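Local atomic coordinates of hypothetical nigD-like protein (Bacteroides caccae, PDB entry 3QWN), a protein that is of unknown function but, as a NigD-like protein, may act as an immunity protein or antitoxin against a bacteriocin-type toxin. Residues 8-14 against 161-165; 37-43 against 69-75; 168-172 against 208-212; 183-187 against 198-203. All coordinates share one frame; numbering follows the deposited sequence.

Contact 1 (8-14 against 161-165)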
loop_
_atom_site.group_PDB
_atom_site.type_symbol
_atom_site.label_atom_id
_atom_site.label_comp_id
_atom_site.label_asym_id
_atom_site.label_seq_id
_atom_site.Cartn_x
_atom_site.Cartn_y
_atom_site.Cartn_z
ATOM N N PRO A 8 -10.728 4.538 -12.395
ATOM C CA PRO A 8 -10.065 3.781 -13.484
ATOM C C PRO A 8 -10.957 2.869 -14.342
ATOM O O PRO A 8 -11.998 2.371 -13.895
ATOM C CB PRO A 8 -9.030 2.925 -12.734
ATOM C CG PRO A 8 -8.750 3.672 -11.510
ATOM C CD PRO A 8 -10.061 4.274 -11.105
ATOM N N SER A 9 -10.495 2.644 -15.589
ATOM C CA SER A 9 -11.128 1.813 -16.617
ATOM C C SER A 9 -11.248 0.339 -16.163
ATOM O O SER A 9 -12.297 -0.291 -16.383
ATOM C CB SER A 9 -10.339 1.904 -17.924
ATOM N N VAL A 10 -10.175 -0.192 -15.527
ATOM C CA VAL A 10 -10.105 -1.560 -15.008
ATOM C C VAL A 10 -10.148 -1.526 -13.476
ATOM O O VAL A 10 -9.427 -0.744 -12.844
ATOM C CB VAL A 10 -8.851 -2.307 -15.524
ATOM N N LYS A 11 -11.019 -2.361 -12.890
ATOM C CA LYS A 11 -11.173 -2.514 -11.447
ATOM C C LYS A 11 -9.990 -3.357 -10.934
ATOM O O LYS A 11 -9.763 -4.466 -11.418
ATOM C CB LYS A 11 -12.540 -3.154 -11.115
ATOM C CG LYS A 11 -12.993 -2.953 -9.668
ATOM N N LEU A 12 -9.213 -2.810 -9.992
ATOM C CA LEU A 12 -8.013 -3.436 -9.443
ATOM C C LEU A 12 -8.149 -3.750 -7.979
ATOM O O LEU A 12 -8.696 -2.960 -7.228
ATOM C CB LEU A 12 -6.817 -2.500 -9.645
ATOM C CG LEU A 12 -6.357 -2.234 -11.086
ATOM C CD1 LEU A 12 -5.205 -1.257 -11.084
ATOM C CD2 LEU A 12 -5.917 -3.523 -11.788
ATOM N N GLU A 13 -7.622 -4.878 -7.564
ATOM C CA GLU A 13 -7.617 -5.319 -6.168
ATOM C C GLU A 13 -6.187 -5.487 -5.637
ATOM O O GLU A 13 -5.296 -5.821 -6.407
ATOM C CB GLU A 13 -8.303 -6.678 -6.053
ATOM C CG GLU A 13 -9.812 -6.675 -5.909
ATOM C CD GLU A 13 -10.389 -8.072 -5.728
ATOM O OE1 GLU A 13 -9.964 -8.808 -4.794
ATOM O OE2 GLU A 13 -11.228 -8.447 -6.582
ATOM N N PHE A 14 -5.991 -5.306 -4.327
ATOM C CA PHE A 14 -4.743 -5.562 -3.598
ATOM C C PHE A 14 -4.690 -7.049 -3.383
ATOM O O PHE A 14 -5.604 -7.606 -2.762
ATOM C CB PHE A 14 -4.733 -4.804 -2.222
ATOM C CG PHE A 14 -4.532 -3.304 -2.284
ATOM C CD1 PHE A 14 -5.546 -2.465 -2.739
ATOM C CD2 PHE A 14 -3.321 -2.730 -1.899
ATOM C CE1 PHE A 14 -5.335 -1.082 -2.846
ATOM C CE2 PHE A 14 -3.126 -1.345 -1.978
ATOM C CZ PHE A 14 -4.142 -0.529 -2.427
ATOM N N ARG A 161 -4.301 7.408 -9.980
ATOM C CA ARG A 161 -4.297 6.704 -8.707
ATOM C C ARG A 161 -2.960 6.096 -8.438
ATOM O O ARG A 161 -2.254 5.684 -9.372
ATOM C CB ARG A 161 -5.345 5.592 -8.688
ATOM C CG ARG A 161 -6.755 6.123 -8.493
ATOM C CD ARG A 161 -7.738 5.008 -8.297
ATOM N NE ARG A 161 -9.054 5.554 -7.971
ATOM C CZ ARG A 161 -10.064 4.838 -7.506
ATOM N NH1 ARG A 161 -9.922 3.532 -7.299
ATOM N NH2 ARG A 161 -11.218 5.421 -7.219
ATOM N N ALA A 162 -2.602 6.050 -7.158
ATOM C CA ALA A 162 -1.399 5.401 -6.647
ATOM C C ALA A 162 -1.836 4.441 -5.564
ATOM O O ALA A 162 -2.826 4.681 -4.880
ATOM C CB ALA A 162 -0.400 6.408 -6.142
ATOM N N TYR A 163 -1.134 3.327 -5.458
ATOM C CA TYR A 163 -1.484 2.273 -4.526
ATOM C C TYR A 163 -0.325 1.998 -3.593
ATOM O O TYR A 163 0.767 1.718 -4.055
ATOM C CB TYR A 163 -1.878 1.006 -5.319
ATOM C CG TYR A 163 -2.979 1.272 -6.321
ATOM C CD1 TYR A 163 -4.321 1.268 -5.937
ATOM C CD2 TYR A 163 -2.683 1.554 -7.658
ATOM C CE1 TYR A 163 -5.344 1.510 -6.867
ATOM C CE2 TYR A 163 -3.697 1.812 -8.590
ATOM C CZ TYR A 163 -5.022 1.760 -8.198
ATOM O OH TYR A 163 -6.005 1.980 -9.140
ATOM N N LEU A 164 -0.572 2.085 -2.279
ATOM C CA LEU A 164 0.420 1.824 -1.239
ATOM C C LEU A 164 -0.043 0.708 -0.291
ATOM O O LEU A 164 -1.201 0.656 0.079
ATOM C CB LEU A 164 0.681 3.114 -0.417
ATOM C CG LEU A 164 1.744 4.088 -0.934
ATOM C CD1 LEU A 164 1.279 4.841 -2.191
ATOM C CD2 LEU A 164 2.085 5.071 0.117
ATOM N N SER A 165 0.873 -0.161 0.119
ATOM C CA SER A 165 0.634 -1.210 1.104
ATOM C C SER A 165 1.772 -1.095 2.077
ATOM O O SER A 165 2.899 -1.468 1.741
ATOM C CB SER A 165 0.565 -2.590 0.455
ATOM O OG SER A 165 -0.766 -3.019 0.229
#
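The backbones of 8-14 and strand 161-165 stay well apart, with CA atoms 8.0 Å from each other at Pro8 and Arg161, so Pro8, Leu12 and Phe14 bridge the gap with side chains. Pro8 lies over one face of the Arg161 guanidinium. Its CD is 3.5 Å from Arg161 NE, displaced toward the rim of the group. The Arg161 chain is extended from CG to NE and crosses the proline ring at about a right angle. Next comes the phenol of Tyr163: its OH is 3.9 Å from Leu12 CD1 and 4.0 Å from Pro8 CG. Phe14 brings CZ to the edge of the Tyr163 ring, 3.9 Å from CD1. The two ring planes stand at 74°. Another part of the Phe14 rim meets Ser165, whose OG sits near the ring plane 3.3 Å from Phe14 CD2. That hydroxyl is hydrogen-bonded to Asn113 and Arg54. Trp106 packs edge-to-face with Phe14. The contact joins the start of the NigD-like N-terminal OB domain to a strand of the C-terminal beta sandwich domain. With no hydrogen bond between the segments, it relies on side-chain packing, firmer at buried Phe14 than at exposed, poorly ordered Pro8.

Contact 2 (37-43 against 69-75)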
loop_
_atom_site.group_PDB
_atom_site.type_symbol
_atom_site.label_atom_id
_atom_site.label_comp_id
_atom_site.label_asym_id
_atom_site.label_seq_id
_atom_site.Cartn_x
_atom_site.Cartn_y
_atom_site.Cartn_z
ATOM N N THR A 37 -5.051 -21.254 -6.907
ATOM C CA THR A 37 -4.163 -21.671 -7.979
ATOM C C THR A 37 -4.551 -20.805 -9.195
ATOM O O THR A 37 -5.742 -20.608 -9.428
ATOM C CB THR A 37 -4.326 -23.184 -8.224
ATOM O OG1 THR A 37 -3.765 -23.910 -7.134
ATOM C CG2 THR A 37 -3.657 -23.644 -9.509
ATOM N N VAL A 38 -3.570 -20.257 -9.923
ATOM C CA VAL A 38 -3.810 -19.448 -11.122
ATOM C C VAL A 38 -3.934 -20.419 -12.294
ATOM O O VAL A 38 -2.914 -20.934 -12.755
ATOM C CB VAL A 38 -2.708 -18.373 -11.351
ATOM C CG1 VAL A 38 -2.847 -17.698 -12.713
ATOM C CG2 VAL A 38 -2.705 -17.335 -10.231
ATOM N N SER A 39 -5.169 -20.642 -12.804
ATOM C CA SER A 39 -5.404 -21.534 -13.942
ATOM C C SER A 39 -4.957 -20.871 -15.260
ATOM O O SER A 39 -4.597 -21.572 -16.202
ATOM C CB SER A 39 -6.875 -21.948 -14.023
ATOM O OG SER A 39 -7.792 -20.857 -14.050
ATOM N N LYS A 40 -4.976 -19.539 -15.330
ATOM C CA LYS A 40 -4.554 -18.833 -16.528
ATOM C C LYS A 40 -4.093 -17.415 -16.176
ATOM O O LYS A 40 -4.813 -16.681 -15.512
ATOM C CB LYS A 40 -5.698 -18.780 -17.566
ATOM C CG LYS A 40 -5.259 -18.414 -18.983
ATOM C CD LYS A 40 -6.456 -18.456 -19.940
ATOM C CE LYS A 40 -6.060 -18.245 -21.382
ATOM N NZ LYS A 40 -7.234 -18.310 -22.290
ATOM N N ASP A 41 -2.880 -17.050 -16.623
ATOM C CA ASP A 41 -2.350 -15.711 -16.492
ATOM C C ASP A 41 -2.340 -15.128 -17.877
ATOM O O ASP A 41 -1.418 -15.396 -18.669
ATOM C CB ASP A 41 -0.971 -15.656 -15.813
ATOM C CG ASP A 41 -0.366 -14.256 -15.748
ATOM O OD1 ASP A 41 -1.104 -13.273 -15.944
ATOM O OD2 ASP A 41 0.842 -14.148 -15.524
ATOM N N ARG A 42 -3.396 -14.354 -18.193
ATOM C CA ARG A 42 -3.537 -13.755 -19.518
ATOM C C ARG A 42 -2.516 -12.619 -19.757
ATOM O O ARG A 42 -2.286 -12.274 -20.909
ATOM C CB ARG A 42 -4.969 -13.269 -19.776
ATOM C CG ARG A 42 -6.006 -14.361 -19.597
ATOM C CD ARG A 42 -7.147 -14.159 -20.555
ATOM N NE ARG A 42 -8.087 -15.274 -20.502
ATOM C CZ ARG A 42 -9.140 -15.401 -21.302
ATOM N NH1 ARG A 42 -9.389 -14.490 -22.238
ATOM N NH2 ARG A 42 -9.953 -16.441 -21.177
ATOM N N THR A 43 -1.860 -12.106 -18.701
ATOM C CA THR A 43 -0.867 -11.043 -18.823
ATOM C C THR A 43 0.497 -11.585 -19.291
ATOM O O THR A 43 1.324 -10.808 -19.765
ATOM C CB THR A 43 -0.710 -10.275 -17.512
ATOM O OG1 THR A 43 0.002 -11.053 -16.553
ATOM C CG2 THR A 43 -2.012 -9.858 -16.931
ATOM N N THR A 69 -10.497 -21.432 -9.290
ATOM C CA THR A 69 -9.151 -21.059 -9.736
ATOM C C THR A 69 -9.196 -19.606 -10.097
ATOM O O THR A 69 -10.274 -19.062 -10.219
ATOM C CB THR A 69 -8.627 -21.945 -10.889
ATOM O OG1 THR A 69 -9.481 -21.828 -12.014
ATOM C CG2 THR A 69 -8.485 -23.405 -10.504
ATOM N N ALA A 70 -8.057 -18.970 -10.232
ATOM C CA ALA A 70 -7.983 -17.568 -10.607
ATOM C C ALA A 70 -7.476 -17.424 -12.019
ATOM O O ALA A 70 -6.532 -18.108 -12.388
ATOM C CB ALA A 70 -7.058 -16.808 -9.649
ATOM N N VAL A 71 -8.091 -16.508 -12.792
ATOM C CA VAL A 71 -7.704 -16.072 -14.136
ATOM C C VAL A 71 -7.275 -14.603 -13.993
ATOM O O VAL A 71 -8.082 -13.784 -13.528
ATOM C CB VAL A 71 -8.807 -16.279 -15.191
ATOM C CG1 VAL A 71 -8.350 -15.747 -16.556
ATOM C CG2 VAL A 71 -9.142 -17.750 -15.298
ATOM N N ILE A 72 -6.002 -14.294 -14.317
ATOM C CA ILE A 72 -5.458 -12.944 -14.180
ATOM C C ILE A 72 -5.584 -12.215 -15.500
ATOM O O ILE A 72 -5.109 -12.692 -16.524
ATOM C CB ILE A 72 -3.982 -12.955 -13.653
ATOM C CG1 ILE A 72 -3.908 -13.621 -12.258
ATOM C CG2 ILE A 72 -3.354 -11.540 -13.639
ATOM C CD1 ILE A 72 -2.488 -14.038 -11.858
ATOM N N TYR A 73 -6.177 -11.026 -15.460
ATOM C CA TYR A 73 -6.366 -10.187 -16.653
ATOM C C TYR A 73 -5.372 -9.034 -16.661
ATOM O O TYR A 73 -4.947 -8.625 -17.729
ATOM C CB TYR A 73 -7.821 -9.675 -16.749
ATOM C CG TYR A 73 -8.782 -10.824 -17.000
ATOM C CD1 TYR A 73 -8.915 -11.386 -18.271
ATOM C CD2 TYR A 73 -9.514 -11.385 -15.960
ATOM C CE1 TYR A 73 -9.733 -12.498 -18.488
ATOM C CE2 TYR A 73 -10.350 -12.471 -16.171
ATOM C CZ TYR A 73 -10.455 -13.035 -17.435
ATOM O OH TYR A 73 -11.300 -14.110 -17.638
ATOM N N SER A 74 -4.988 -8.513 -15.486
ATOM C CA SER A 74 -3.966 -7.446 -15.398
ATOM C C SER A 74 -3.214 -7.525 -14.093
ATOM O O SER A 74 -3.741 -8.032 -13.129
ATOM C CB SER A 74 -4.545 -6.051 -15.617
ATOM O OG SER A 74 -5.148 -5.552 -14.445
ATOM N N LEU A 75 -1.965 -7.102 -14.107
ATOM C CA LEU A 75 -1.063 -7.032 -12.965
ATOM C C LEU A 75 -0.262 -5.795 -13.036
ATOM O O LEU A 75 0.219 -5.442 -14.111
ATOM C CB LEU A 75 -0.075 -8.204 -12.900
ATOM C CG LEU A 75 -0.544 -9.547 -12.409
ATOM C CD1 LEU A 75 0.569 -10.582 -12.610
ATOM C CD2 LEU A 75 -0.979 -9.515 -10.938
#
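Val38 and Ile72 meet on one face of the sheet, where Val38 CG2 lies 3.7 Å from Ile72 CD1 and the two side chains cross at about a right angle. Ile72 CG2 points the other way along the strand. It touches Asp41 OD1 and the methyl CG2 of Thr43. That Thr43 CG2 also rests against Tyr73 O, at 3.3 Å. On the other face Val71 CG1 lies beside Lys40 CB. Arg42 bends at chi2 (-147°) and runs alongside Tyr73, pointing the same way. Its CD is 3.7 Å from Tyr73 CE1, and the guanidinium and ring planes are 52° apart. The Arg42 side chain is poorly ordered, so this placement is less certain. Ser39 OG and Thr69 OG1 share a hydrogen bond of 2.8 Å.

Strands 36-41 and 68-77 run parallel in the five-stranded sheet of the NigD-like N-terminal OB domain. A beta bulge between Val38 and Lys40 shifts the register by one. Ala70 N donates to Thr37 O before it, and Ala70 O accepts from Ser39 N within it. Beyond it Ile72 N donates to Lys40 O with an N-H...O angle of 161°, and Arg42 N to Ile72 O.

Asp41 shapes the chain that follows. Its OD1 takes Thr43 N from above the carboxylate plane, an Asx turn, and Thr43 OG1 on the syn side at 2.6 Å. Two donors thus grip one oxygen, and OD2 accepts from Ser45 N. Farther out, Ile25 and Leu28 of strand 25-30 pack on Ile72. Tyr73 OH is hydrogen-bonded to Glu60, and Tyr73 and Ser74 form a classic bulge opposite Asn58.

Contact 3 (168-172 against 208-212)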
loop_
_atom_site.group_PDB
_atom_site.type_symbol
_atom_site.label_atom_id
_atom_site.label_comp_id
_atom_site.label_asym_id
_atom_site.label_seq_id
_atom_site.Cartn_x
_atom_site.Cartn_y
_atom_site.Cartn_z
ATOM N N LEU A 168 3.304 -3.815 8.233
ATOM C CA LEU A 168 3.189 -3.554 9.672
ATOM C C LEU A 168 3.795 -4.676 10.541
ATOM O O LEU A 168 3.580 -4.703 11.756
ATOM C CB LEU A 168 1.706 -3.328 10.058
ATOM C CG LEU A 168 0.914 -2.286 9.287
ATOM C CD1 LEU A 168 -0.569 -2.383 9.634
ATOM C CD2 LEU A 168 1.458 -0.893 9.515
ATOM N N ASP A 169 4.597 -5.556 9.928
ATOM C CA ASP A 169 5.258 -6.690 10.588
ATOM C C ASP A 169 6.248 -6.249 11.677
ATOM O O ASP A 169 6.368 -6.941 12.695
ATOM C CB ASP A 169 5.961 -7.575 9.546
ATOM C CG ASP A 169 5.041 -8.009 8.416
ATOM O OD1 ASP A 169 3.998 -8.645 8.702
ATOM O OD2 ASP A 169 5.316 -7.644 7.254
ATOM N N LYS A 170 6.898 -5.077 11.496
ATOM C CA LYS A 170 7.882 -4.524 12.433
ATOM C C LYS A 170 7.281 -4.120 13.794
ATOM O O LYS A 170 8.030 -3.850 14.739
ATOM C CB LYS A 170 8.632 -3.326 11.808
ATOM C CG LYS A 170 7.837 -2.026 11.603
ATOM C CD LYS A 170 8.735 -0.861 11.157
ATOM C CE LYS A 170 9.545 -0.324 12.311
ATOM N NZ LYS A 170 10.466 0.763 11.888
ATOM N N TYR A 171 5.954 -4.076 13.896
ATOM C CA TYR A 171 5.264 -3.661 15.125
ATOM C C TYR A 171 4.823 -4.866 15.960
ATOM O O TYR A 171 4.518 -4.714 17.147
ATOM C CB TYR A 171 4.072 -2.739 14.786
ATOM C CG TYR A 171 4.493 -1.531 13.974
ATOM C CD1 TYR A 171 5.422 -0.618 14.472
ATOM C CD2 TYR A 171 4.016 -1.335 12.681
ATOM C CE1 TYR A 171 5.853 0.469 13.710
ATOM C CE2 TYR A 171 4.433 -0.247 11.912
ATOM C CZ TYR A 171 5.355 0.648 12.428
ATOM O OH TYR A 171 5.758 1.729 11.686
ATOM N N ALA A 172 4.823 -6.063 15.345
ATOM C CA ALA A 172 4.478 -7.309 16.019
ATOM C C ALA A 172 5.612 -7.724 16.951
ATOM O O ALA A 172 6.784 -7.715 16.550
ATOM C CB ALA A 172 4.200 -8.400 14.994
ATOM N N GLU A 208 -6.808 1.015 14.849
ATOM C CA GLU A 208 -6.449 0.101 15.935
ATOM C C GLU A 208 -6.406 -1.329 15.442
ATOM O O GLU A 208 -7.293 -1.778 14.711
ATOM C CB GLU A 208 -7.417 0.231 17.100
ATOM C CG GLU A 208 -6.748 0.011 18.440
ATOM C CD GLU A 208 -7.693 0.043 19.621
ATOM O OE1 GLU A 208 -8.173 1.145 19.969
ATOM O OE2 GLU A 208 -7.964 -1.038 20.190
ATOM N N TYR A 209 -5.360 -2.044 15.824
ATOM C CA TYR A 209 -5.192 -3.430 15.409
ATOM C C TYR A 209 -4.267 -4.187 16.379
ATOM O O TYR A 209 -3.434 -3.579 17.063
ATOM C CB TYR A 209 -4.688 -3.492 13.953
ATOM C CG TYR A 209 -3.198 -3.630 13.771
ATOM C CD1 TYR A 209 -2.342 -2.571 14.037
ATOM C CD2 TYR A 209 -2.651 -4.789 13.236
ATOM C CE1 TYR A 209 -0.962 -2.694 13.860
ATOM C CE2 TYR A 209 -1.278 -4.917 13.030
ATOM C CZ TYR A 209 -0.431 -3.874 13.361
ATOM O OH TYR A 209 0.929 -4.027 13.178
ATOM N N VAL A 210 -4.455 -5.511 16.455
ATOM C CA VAL A 210 -3.655 -6.405 17.287
ATOM C C VAL A 210 -2.852 -7.301 16.328
ATOM O O VAL A 210 -3.454 -8.161 15.672
ATOM C CB VAL A 210 -4.520 -7.211 18.291
ATOM C CG1 VAL A 210 -3.661 -8.172 19.105
ATOM C CG2 VAL A 210 -5.296 -6.285 19.218
ATOM N N PRO A 211 -1.518 -7.088 16.179
ATOM C CA PRO A 211 -0.749 -7.917 15.227
ATOM C C PRO A 211 -0.578 -9.374 15.705
ATOM O O PRO A 211 0.462 -9.736 16.271
ATOM C CB PRO A 211 0.591 -7.178 15.098
ATOM C CG PRO A 211 0.718 -6.397 16.345
ATOM C CD PRO A 211 -0.661 -6.083 16.845
ATOM N N ASP A 212 -1.617 -10.211 15.474
ATOM C CA ASP A 212 -1.637 -11.635 15.844
ATOM C C ASP A 212 -2.470 -12.448 14.837
ATOM O O ASP A 212 -2.903 -11.926 13.807
ATOM C CB ASP A 212 -2.179 -11.843 17.286
ATOM C CG ASP A 212 -1.256 -11.444 18.439
ATOM O OD1 ASP A 212 -0.046 -11.753 18.373
ATOM O OD2 ASP A 212 -1.765 -10.922 19.450
#
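Tyr209 reaches from the end of strand 196-209 to Leu168 and Tyr171, in the loop that follows strand 158-167. The contact ties this loop, with its short 3-10 segment 169-171, to the end of the modelled chain at one edge of the C-terminal beta sandwich.

From Tyr209 CB the side chain extends toward the loop. The ring then passes between two groups. Leu168 CD1 lies over one face, 4.0 Å above the Tyr209 ring plane and displaced toward the rim. Pro211 CD lies over the opposite face, so the tyrosine ring is held between a leucine of the loop and a proline two residues on in its own segment. At CZ the ring meets both Leu168 CB and Leu168 CD1. The hydroxyl goes farthest. Tyr209 OH lies 3.3 Å from Leu168 CB and 3.1 Å from Leu168 O. It also sits near the plane of the Tyr171 ring, at its edge, and Tyr209 OH touches Tyr171 CB at 3.8 Å. Leu168 O accepts from Tyr171 N within the 3-10 turn.

Tyr171 is held from elsewhere. Its own hydroxyl is hydrogen-bonded to Glu132, which also forms a salt bridge with Lys170, and its ring packs on Val143 and Met145 of strand 142-150. Leu168, which is buried, and Tyr209 both touch Leu107 and Ile183.

Pro211, at the centre of an inverse gamma turn, makes the outer part of the contact. Its CG is 3.9 Å from Ala172 CA, and its CB is 3.8 Å from the methyl CB of Ala172.

Contact 4 (183-187 against 198-203)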
loop_
_atom_site.group_PDB
_atom_site.type_symbol
_atom_site.label_atom_id
_atom_site.label_comp_id
_atom_site.label_asym_id
_atom_site.label_seq_id
_atom_site.Cartn_x
_atom_site.Cartn_y
_atom_site.Cartn_z
ATOM N N ILE A 183 -2.384 3.075 14.697
ATOM C CA ILE A 183 -1.676 3.778 13.630
ATOM C C ILE A 183 -2.416 5.079 13.365
ATOM O O ILE A 183 -3.613 5.054 13.079
ATOM C CB ILE A 183 -1.494 2.921 12.344
ATOM C CG1 ILE A 183 -0.663 1.642 12.654
ATOM C CG2 ILE A 183 -0.878 3.747 11.189
ATOM C CD1 ILE A 183 -1.171 0.454 11.980
ATOM N N LYS A 184 -1.706 6.207 13.482
ATOM C CA LYS A 184 -2.238 7.537 13.213
ATOM C C LYS A 184 -1.517 8.079 11.973
ATOM O O LYS A 184 -0.334 8.420 12.031
ATOM C CB LYS A 184 -2.090 8.442 14.431
ATOM C CG LYS A 184 -2.981 8.014 15.583
ATOM C CD LYS A 184 -2.926 9.009 16.706
ATOM C CE LYS A 184 -3.697 8.539 17.913
ATOM N NZ LYS A 184 -3.791 9.608 18.924
ATOM N N PHE A 185 -2.221 8.084 10.842
ATOM C CA PHE A 185 -1.686 8.477 9.547
ATOM C C PHE A 185 -2.034 9.925 9.182
ATOM O O PHE A 185 -3.199 10.312 9.191
ATOM C CB PHE A 185 -2.184 7.507 8.448
ATOM C CG PHE A 185 -1.761 7.863 7.043
ATOM C CD1 PHE A 185 -0.460 7.620 6.606
ATOM C CD2 PHE A 185 -2.662 8.444 6.154
ATOM C CE1 PHE A 185 -0.075 7.958 5.310
ATOM C CE2 PHE A 185 -2.274 8.771 4.848
ATOM C CZ PHE A 185 -0.982 8.525 4.438
ATOM N N LYS A 186 -0.995 10.707 8.840
ATOM C CA LYS A 186 -1.075 12.094 8.384
ATOM C C LYS A 186 -0.556 12.201 6.956
ATOM O O LYS A 186 0.276 11.392 6.529
ATOM C CB LYS A 186 -0.276 13.021 9.301
ATOM C CG LYS A 186 -1.019 13.444 10.561
ATOM C CD LYS A 186 -0.162 14.346 11.442
ATOM C CE LYS A 186 -0.678 14.427 12.857
ATOM N NZ LYS A 186 0.026 15.474 13.648
ATOM N N TYR A 187 -1.036 13.195 6.213
ATOM C CA TYR A 187 -0.623 13.410 4.814
ATOM C C TYR A 187 -0.966 14.834 4.408
ATOM O O TYR A 187 -1.937 15.405 4.929
ATOM C CB TYR A 187 -1.312 12.387 3.853
ATOM C CG TYR A 187 -2.813 12.587 3.701
ATOM C CD1 TYR A 187 -3.694 12.251 4.729
ATOM C CD2 TYR A 187 -3.350 13.132 2.535
ATOM C CE1 TYR A 187 -5.069 12.465 4.604
ATOM C CE2 TYR A 187 -4.722 13.366 2.408
ATOM C CZ TYR A 187 -5.580 13.017 3.435
ATOM O OH TYR A 187 -6.940 13.186 3.254
ATOM N N GLU A 198 -1.429 19.864 6.226
ATOM C CA GLU A 198 -1.235 18.539 6.809
ATOM C C GLU A 198 -2.577 18.088 7.385
ATOM O O GLU A 198 -3.119 18.767 8.269
ATOM C CB GLU A 198 -0.125 18.579 7.873
ATOM C CG GLU A 198 0.284 17.218 8.416
ATOM C CD GLU A 198 1.243 17.287 9.582
ATOM O OE1 GLU A 198 0.847 17.790 10.658
ATOM O OE2 GLU A 198 2.397 16.835 9.420
ATOM N N SER A 199 -3.144 16.990 6.844
ATOM C CA SER A 199 -4.437 16.462 7.291
ATOM C C SER A 199 -4.268 15.399 8.373
ATOM O O SER A 199 -3.523 14.447 8.195
ATOM C CB SER A 199 -5.236 15.892 6.121
ATOM O OG SER A 199 -6.469 15.359 6.574
ATOM N N GLY A 200 -4.975 15.587 9.484
ATOM C CA GLY A 200 -5.004 14.645 10.593
ATOM C C GLY A 200 -6.300 13.870 10.625
ATOM O O GLY A 200 -6.630 13.271 11.638
ATOM N N LYS A 201 -7.041 13.884 9.509
ATOM C CA LYS A 201 -8.324 13.197 9.267
ATOM C C LYS A 201 -8.317 11.735 9.755
ATOM O O LYS A 201 -9.289 11.303 10.360
ATOM C CB LYS A 201 -8.640 13.241 7.747
ATOM C CG LYS A 201 -9.927 12.568 7.329
ATOM C CD LYS A 201 -10.207 12.702 5.837
ATOM C CE LYS A 201 -11.511 11.999 5.493
ATOM N NZ LYS A 201 -12.093 12.481 4.215
ATOM N N TYR A 202 -7.231 10.985 9.491
ATOM C CA TYR A 202 -7.128 9.558 9.818
ATOM C C TYR A 202 -6.364 9.284 11.151
ATOM O O TYR A 202 -5.929 8.148 11.401
ATOM C CB TYR A 202 -6.516 8.801 8.619
ATOM C CG TYR A 202 -7.346 8.974 7.352
ATOM C CD1 TYR A 202 -8.643 8.473 7.269
ATOM C CD2 TYR A 202 -6.837 9.656 6.244
ATOM C CE1 TYR A 202 -9.430 8.682 6.135
ATOM C CE2 TYR A 202 -7.610 9.853 5.094
ATOM C CZ TYR A 202 -8.905 9.356 5.041
ATOM O OH TYR A 202 -9.684 9.533 3.908
ATOM N N CYS A 203 -6.266 10.322 12.023
ATOM C CA CYS A 203 -5.612 10.278 13.332
ATOM C C CYS A 203 -6.628 10.158 14.452
ATOM O O CYS A 203 -6.254 9.816 15.574
ATOM C CB CYS A 203 -4.754 11.514 13.541
ATOM S SG CYS A 203 -3.299 11.583 12.493
HETATM O O HOH W 1 -5.460 11.469 17.932
HETATM O O HOH W 2 -4.825 11.849 8.146
#
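Tyr187 and Tyr202 form the tightly packed part. Tyr187 CE1 is 3.7 Å from Tyr202 CE2, and the rings meet rim to rim with their planes at 26°. Tyr187 CG stands between its backbone N and carbonyl carbon (chi1 68°), which swings the ring across toward the second segment. There Ser199 CB sits over the Tyr187 ring face, 4.1 Å from the centroid, in a CH-pi contact. Phe185 lies on the same face of the sheet and offers its ring edge to Tyr202 CD2. Val102 and Ile105 of strand 101-108 cover these aromatics. Buried Cys203 also packs closely, with SG 3.5 Å from Lys186 CG.

The two segments belong to the beta hairpin of strands 181-190 and 196-209 in the C-terminal beta sandwich domain. Ser199 N donates to Tyr187 O at 2.8 Å, and the return bond from Tyr187 N to Ser199 O is weak. A type I turn from Gly200 to Cys203 then parts the strands. A water fills in, donating to Ser199 O and accepting from Tyr202 N.

The outer ends of the lysines are looser. The extended Lys186 chain leads to a long salt bridge, NZ to Glu198 OE1 at 3.9 Å. Lys184 runs past Cys203 O, with Lys184 CD 3.6 Å from Cys203 O. A second water accepts from Lys184 NZ and donates to Cys203 O.

In the fold
Contacts 1 and 2 meet directly: Leu12 CD2 of contact 1 is 3.4 Å from Ser74 OG of contact 2, although their centres are about 17 Å apart. Both reach the sheet of the N-terminal OB domain, and contact 1 also reaches the C-terminal sandwich. Contacts 3 and 4 share strand 196-209. They touch at Ile183 CD1, which is 3.7 Å from Tyr209 CE1 and from Leu168 CD1. Along the chain contact 4 is nested inside the loop closed by contact 3, as contact 2 is inside that of contact 1. The extremes are contacts 2 and 4, with centres about 36 Å apart on opposite sides of the chain's centre.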